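2-dehydropantoate 2-reductase (Porphyromonas gingivalis, PDB 2QYT) probably catalyses the NADPH-dependent reduction of 2-dehydropantoate (ketopantoate) to (R)-pantoate, a step on the pathway to pantothenate. Local coordinates at residues W136-I142 and R158-G164. Residues are numbered along the deposited sequence; the frame is centred on the assembly and turned at random. Where two conformers were deposited one is given.
With EDO (1,2-ethanediol), chain J.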
ATOM      1  N   TRP A 136       8.631   0.153   8.409  1.00 14.59           N
ATOM      2  CA  TRP A 136       9.090   0.851   7.221  1.00 15.22           C
ATOM      3  C   TRP A 136       7.891   1.454   6.473  1.00 15.37           C
ATOM      4  O   TRP A 136       6.774   1.261   6.874  1.00 15.94           O
ATOM      5  CB  TRP A 136       9.853  -0.111   6.318  1.00 15.26           C
ATOM      6  CG  TRP A 136      11.194  -0.611   6.877  1.00 16.84           C
ATOM      7  CD1 TRP A 136      11.933  -0.082   7.927  1.00 16.04           C
ATOM      8  CD2 TRP A 136      11.968  -1.683   6.347  1.00 14.65           C
ATOM      9  NE1 TRP A 136      13.103  -0.777   8.064  1.00 14.78           N
ATOM     10  CE2 TRP A 136      13.139  -1.778   7.126  1.00 16.10           C
ATOM     11  CE3 TRP A 136      11.764  -2.600   5.296  1.00 15.08           C
ATOM     12  CZ2 TRP A 136      14.119  -2.762   6.892  1.00 16.06           C
ATOM     13  CZ3 TRP A 136      12.737  -3.576   5.068  1.00 15.67           C
ATOM     14  CH2 TRP A 136      13.893  -3.648   5.868  1.00 15.40           C
ATOM     15  N   LYS A 137       8.142   2.220   5.420  1.00 15.67           N
ATOM     16  CA  LYS A 137       7.099   2.846   4.619  1.00 15.95           C
ATOM     17  C   LYS A 137       7.082   2.151   3.278  1.00 15.99           C
ATOM     18  O   LYS A 137       8.125   1.730   2.783  1.00 15.43           O
ATOM     19  CB  LYS A 137       7.426   4.317   4.393  1.00 16.58           C
ATOM     20  CG  LYS A 137       7.585   5.052   5.685  1.00 18.92           C
ATOM     21  CD  LYS A 137       7.577   6.539   5.521  1.00 24.08           C
ATOM     22  CE  LYS A 137       7.888   7.138   6.881  1.00 27.99           C
ATOM     23  NZ  LYS A 137       8.089   8.606   6.823  1.00 32.64           N
ATOM     24  N   GLY A 138       5.904   2.024   2.694  1.00 16.20           N
ATOM     25  CA  GLY A 138       5.797   1.415   1.379  1.00 17.63           C
ATOM     26  C   GLY A 138       4.579   1.904   0.634  1.00 17.87           C
ATOM     27  O   GLY A 138       3.657   2.450   1.239  1.00 16.71           O
ATOM     28  N   CYS A 139       4.609   1.774  -0.697  1.00 18.67           N
ATOM     29  CA  CYS A 139       3.426   1.955  -1.498  1.00 19.13           C
ATOM     30  C   CYS A 139       3.538   1.183  -2.809  1.00 20.26           C
ATOM     31  O   CYS A 139       4.637   0.967  -3.333  1.00 21.85           O
ATOM     32  CB  CYS A 139       3.151   3.438  -1.760  1.00 19.70           C
ATOM     33  SG  CYS A 139       4.304   4.198  -2.919  1.00 18.35           S
ATOM     34  N   VAL A 140       2.392   0.755  -3.337  1.00 20.23           N
ATOM     35  CA  VAL A 140       2.346  -0.093  -4.543  1.00 17.91           C
ATOM     36  C   VAL A 140       1.517   0.592  -5.616  1.00 17.53           C
ATOM     37  O   VAL A 140       0.652   1.398  -5.304  1.00 17.23           O
ATOM     38  CB  VAL A 140       1.845  -1.532  -4.218  1.00 18.32           C
ATOM     39  CG1 VAL A 140       2.774  -2.214  -3.222  1.00 17.51           C
ATOM     40  CG2 VAL A 140       0.409  -1.547  -3.678  1.00 15.59           C
ATOM     41  N   TYR A 141       1.852   0.361  -6.886  1.00 17.51           N
ATOM     42  CA  TYR A 141       0.994   0.733  -8.003  1.00 16.30           C
ATOM     43  C   TYR A 141       0.646  -0.570  -8.701  1.00 16.30           C
ATOM     44  O   TYR A 141       1.503  -1.235  -9.279  1.00 15.04           O
ATOM     45  CB  TYR A 141       1.711   1.671  -8.973  1.00 17.28           C
ATOM     46  CG  TYR A 141       1.953   3.051  -8.445  1.00 16.33           C
ATOM     47  CD1 TYR A 141       1.097   4.081  -8.757  1.00 17.53           C
ATOM     48  CD2 TYR A 141       3.014   3.316  -7.592  1.00 18.29           C
ATOM     49  CE1 TYR A 141       1.321   5.395  -8.281  1.00 20.21           C
ATOM     50  CE2 TYR A 141       3.234   4.612  -7.095  1.00 18.72           C
ATOM     51  CZ  TYR A 141       2.389   5.640  -7.436  1.00 18.88           C
ATOM     52  OH  TYR A 141       2.597   6.914  -6.933  1.00 17.84           O
ATOM     53  N   ILE A 142      -0.614  -0.957  -8.596  1.00 16.33           N
ATOM     54  CA  ILE A 142      -1.041  -2.267  -9.040  1.00 17.32           C
ATOM     55  C   ILE A 142      -2.551  -2.249  -9.105  1.00 19.03           C
ATOM     56  O   ILE A 142      -3.191  -1.642  -8.222  1.00 20.47           O
ATOM     57  CB  ILE A 142      -0.531  -3.433  -8.122  1.00 17.38           C
ATOM     58  CG1 ILE A 142      -0.652  -4.806  -8.840  1.00 15.77           C
ATOM     59  CG2 ILE A 142      -1.120  -3.366  -6.663  1.00 17.86           C
ATOM     60  CD1 ILE A 142      -0.306  -6.090  -7.914  1.00 15.08           C
ATOM     61  N   ARG A 158       1.281  -5.001 -15.174  1.00 22.41           N
ATOM     62  CA  ARG A 158       2.172  -3.982 -14.598  0.50 22.10           C
ATOM     63  C   ARG A 158       1.969  -3.825 -13.097  1.00 21.62           C
ATOM     64  O   ARG A 158       0.805  -3.705 -12.654  1.00 21.14           O
ATOM     65  CB  ARG A 158       1.842  -2.601 -15.179  0.50 21.94           C
ATOM     66  CG  ARG A 158       2.212  -2.337 -16.610  0.50 22.71           C
ATOM     67  CD  ARG A 158       1.675  -0.973 -17.075  0.50 22.03           C
ATOM     68  NE  ARG A 158       0.215  -0.894 -17.232  0.50 20.69           N
ATOM     69  CZ  ARG A 158      -0.484  -1.466 -18.210  0.50 20.17           C
ATOM     70  NH1 ARG A 158       0.116  -2.191 -19.139  0.50 20.65           N
ATOM     71  NH2 ARG A 158      -1.803  -1.321 -18.251  0.50 21.50           N
ATOM     72  N   GLU A 159       3.070  -3.751 -12.348  1.00 20.10           N
ATOM     73  CA  GLU A 159       3.067  -3.376 -10.934  1.00 18.17           C
ATOM     74  C   GLU A 159       4.395  -2.735 -10.504  1.00 16.98           C
ATOM     75  O   GLU A 159       5.444  -2.976 -11.112  1.00 17.24           O
ATOM     76  CB  GLU A 159       2.616  -4.514 -10.019  1.00 18.20           C
ATOM     77  CG  GLU A 159       3.541  -5.746  -9.872  1.00 18.37           C
ATOM     78  CD  GLU A 159       4.910  -5.476  -9.223  1.00 17.93           C
ATOM     79  OE1 GLU A 159       5.859  -6.163  -9.637  1.00 18.58           O
ATOM     80  OE2 GLU A 159       5.066  -4.602  -8.334  1.00 17.14           O
ATOM     81  N   LEU A 160       4.326  -1.897  -9.468  1.00 15.45           N
ATOM     82  CA  LEU A 160       5.476  -1.212  -8.875  1.00 14.21           C
ATOM     83  C   LEU A 160       5.307  -1.331  -7.375  1.00 14.37           C
ATOM     84  O   LEU A 160       4.207  -1.185  -6.907  1.00 13.09           O
ATOM     85  CB  LEU A 160       5.500   0.259  -9.306  1.00 13.80           C
ATOM     86  CG  LEU A 160       5.741   0.468 -10.805  1.00 10.63           C
ATOM     87  CD1 LEU A 160       5.448   1.926 -11.239  1.00 10.57           C
ATOM     88  CD2 LEU A 160       7.190   0.035 -11.165  1.00 12.85           C
ATOM     89  N   PHE A 161       6.407  -1.624  -6.652  1.00 14.52           N
ATOM     90  CA  PHE A 161       6.437  -1.853  -5.228  1.00 14.40           C
ATOM     91  C   PHE A 161       7.627  -0.995  -4.810  1.00 14.92           C
ATOM     92  O   PHE A 161       8.780  -1.246  -5.219  1.00 15.83           O
ATOM     93  CB  PHE A 161       6.686  -3.351  -4.974  1.00 14.25           C
ATOM     94  CG  PHE A 161       6.662  -3.796  -3.514  1.00 15.20           C
ATOM     95  CD1 PHE A 161       5.681  -4.704  -3.060  1.00 14.26           C
ATOM     96  CD2 PHE A 161       7.661  -3.411  -2.624  1.00 13.92           C
ATOM     97  CE1 PHE A 161       5.685  -5.169  -1.734  1.00 13.60           C
ATOM     98  CE2 PHE A 161       7.654  -3.859  -1.288  1.00 13.17           C
ATOM     99  CZ  PHE A 161       6.671  -4.744  -0.850  1.00 13.74           C
ATOM    100  N   TYR A 162       7.337   0.047  -4.027  1.00 15.05           N
ATOM    101  CA  TYR A 162       8.374   0.889  -3.411  1.00 15.87           C
ATOM    102  C   TYR A 162       8.393   0.730  -1.915  1.00 14.51           C
ATOM    103  O   TYR A 162       7.352   0.610  -1.298  1.00 14.84           O
ATOM    104  CB  TYR A 162       8.116   2.361  -3.716  1.00 16.06           C
ATOM    105  CG  TYR A 162       8.161   2.688  -5.162  1.00 17.35           C
ATOM    106  CD1 TYR A 162       9.372   2.977  -5.786  1.00 15.60           C
ATOM    107  CD2 TYR A 162       6.988   2.734  -5.916  1.00 17.55           C
ATOM    108  CE1 TYR A 162       9.412   3.305  -7.158  1.00 17.41           C
ATOM    109  CE2 TYR A 162       7.024   3.072  -7.280  1.00 20.61           C
ATOM    110  CZ  TYR A 162       8.237   3.348  -7.881  1.00 17.56           C
ATOM    111  OH  TYR A 162       8.282   3.660  -9.201  1.00 18.75           O
ATOM    112  N   PHE A 163       9.563   0.748  -1.307  1.00 15.01           N
ATOM    113  CA  PHE A 163       9.598   0.636   0.162  1.00 15.72           C
ATOM    114  C   PHE A 163      10.880   1.218   0.680  1.00 16.05           C
ATOM    115  O   PHE A 163      11.789   1.485  -0.106  1.00 16.94           O
ATOM    116  CB  PHE A 163       9.451  -0.833   0.595  1.00 15.76           C
ATOM    117  CG  PHE A 163      10.741  -1.590   0.554  1.00 15.35           C
ATOM    118  CD1 PHE A 163      11.509  -1.744   1.729  1.00 13.52           C
ATOM    119  CD2 PHE A 163      11.212  -2.110  -0.656  1.00 14.20           C
ATOM    120  CE1 PHE A 163      12.732  -2.442   1.707  1.00 14.44           C
ATOM    121  CE2 PHE A 163      12.428  -2.791  -0.706  1.00 13.68           C
ATOM    122  CZ  PHE A 163      13.191  -2.968   0.504  1.00 14.98           C
ATOM    123  N   GLY A 164      10.956   1.425   1.989  1.00 16.85           N
ATOM    124  CA  GLY A 164      12.176   1.917   2.607  1.00 16.49           C
ATOM    125  C   GLY A 164      12.006   2.347   4.027  1.00 18.00           C
ATOM    126  O   GLY A 164      10.886   2.578   4.473  1.00 16.45           O
TER
HETATM  127  C1  EDO J 323       5.021  -7.179 -13.826  1.00 20.75           C
HETATM  128  O1  EDO J 323       4.096  -8.081 -13.243  1.00 20.83           O
HETATM  129  C2  EDO J 323       5.893  -6.545 -12.768  1.00 20.76           C
HETATM  130  O2  EDO J 323       5.536  -5.158 -12.797  1.00 23.78           O
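With its CG wedged between backbone N and carbonyl carbon (chi1 83°), Phe163 lays its ring alongside Trp136, whose own CG sits beside the backbone N (chi1 -68°). Their planes are near parallel, 29° apart, but slid so far that the rings barely overlap; Trp136 CZ3 meets Phe163 CE1 at 3.5 Å. On the same face Val140 CG1 reaches Phe161 CD1 at 3.8 Å, and the CG1 of Ile142 lies against Glu159 CB. Helix 18-33, which begins within the probable Rossmann-type glycine motif of the NADP-binding domain, packs here: Val19 and Tyr23 touch Val140, and Tyr23 OH is also hydrogen-bonded to Glu159 OE2. Strands 137-148 and 158-164 are antiparallel neighbours in the domain's mixed sheet. Three hydrogen-bonded pairs join them, from the nearly straight Lys137 N to Gly164 O (2.9 Å), through Cys139 with Tyr162, to Tyr141 N on Leu160 O at 2.8 Å. Tyr141 and Tyr162 slant across each other on the opposite face, Tyr141 CD2 coming to the edge of the Tyr162 ring, 4.0 Å from its CE2. Helix 194-215 packs over them, stacking Tyr197 on Tyr162 and setting Lys201 against the Tyr141 ring as a cation-pi partner.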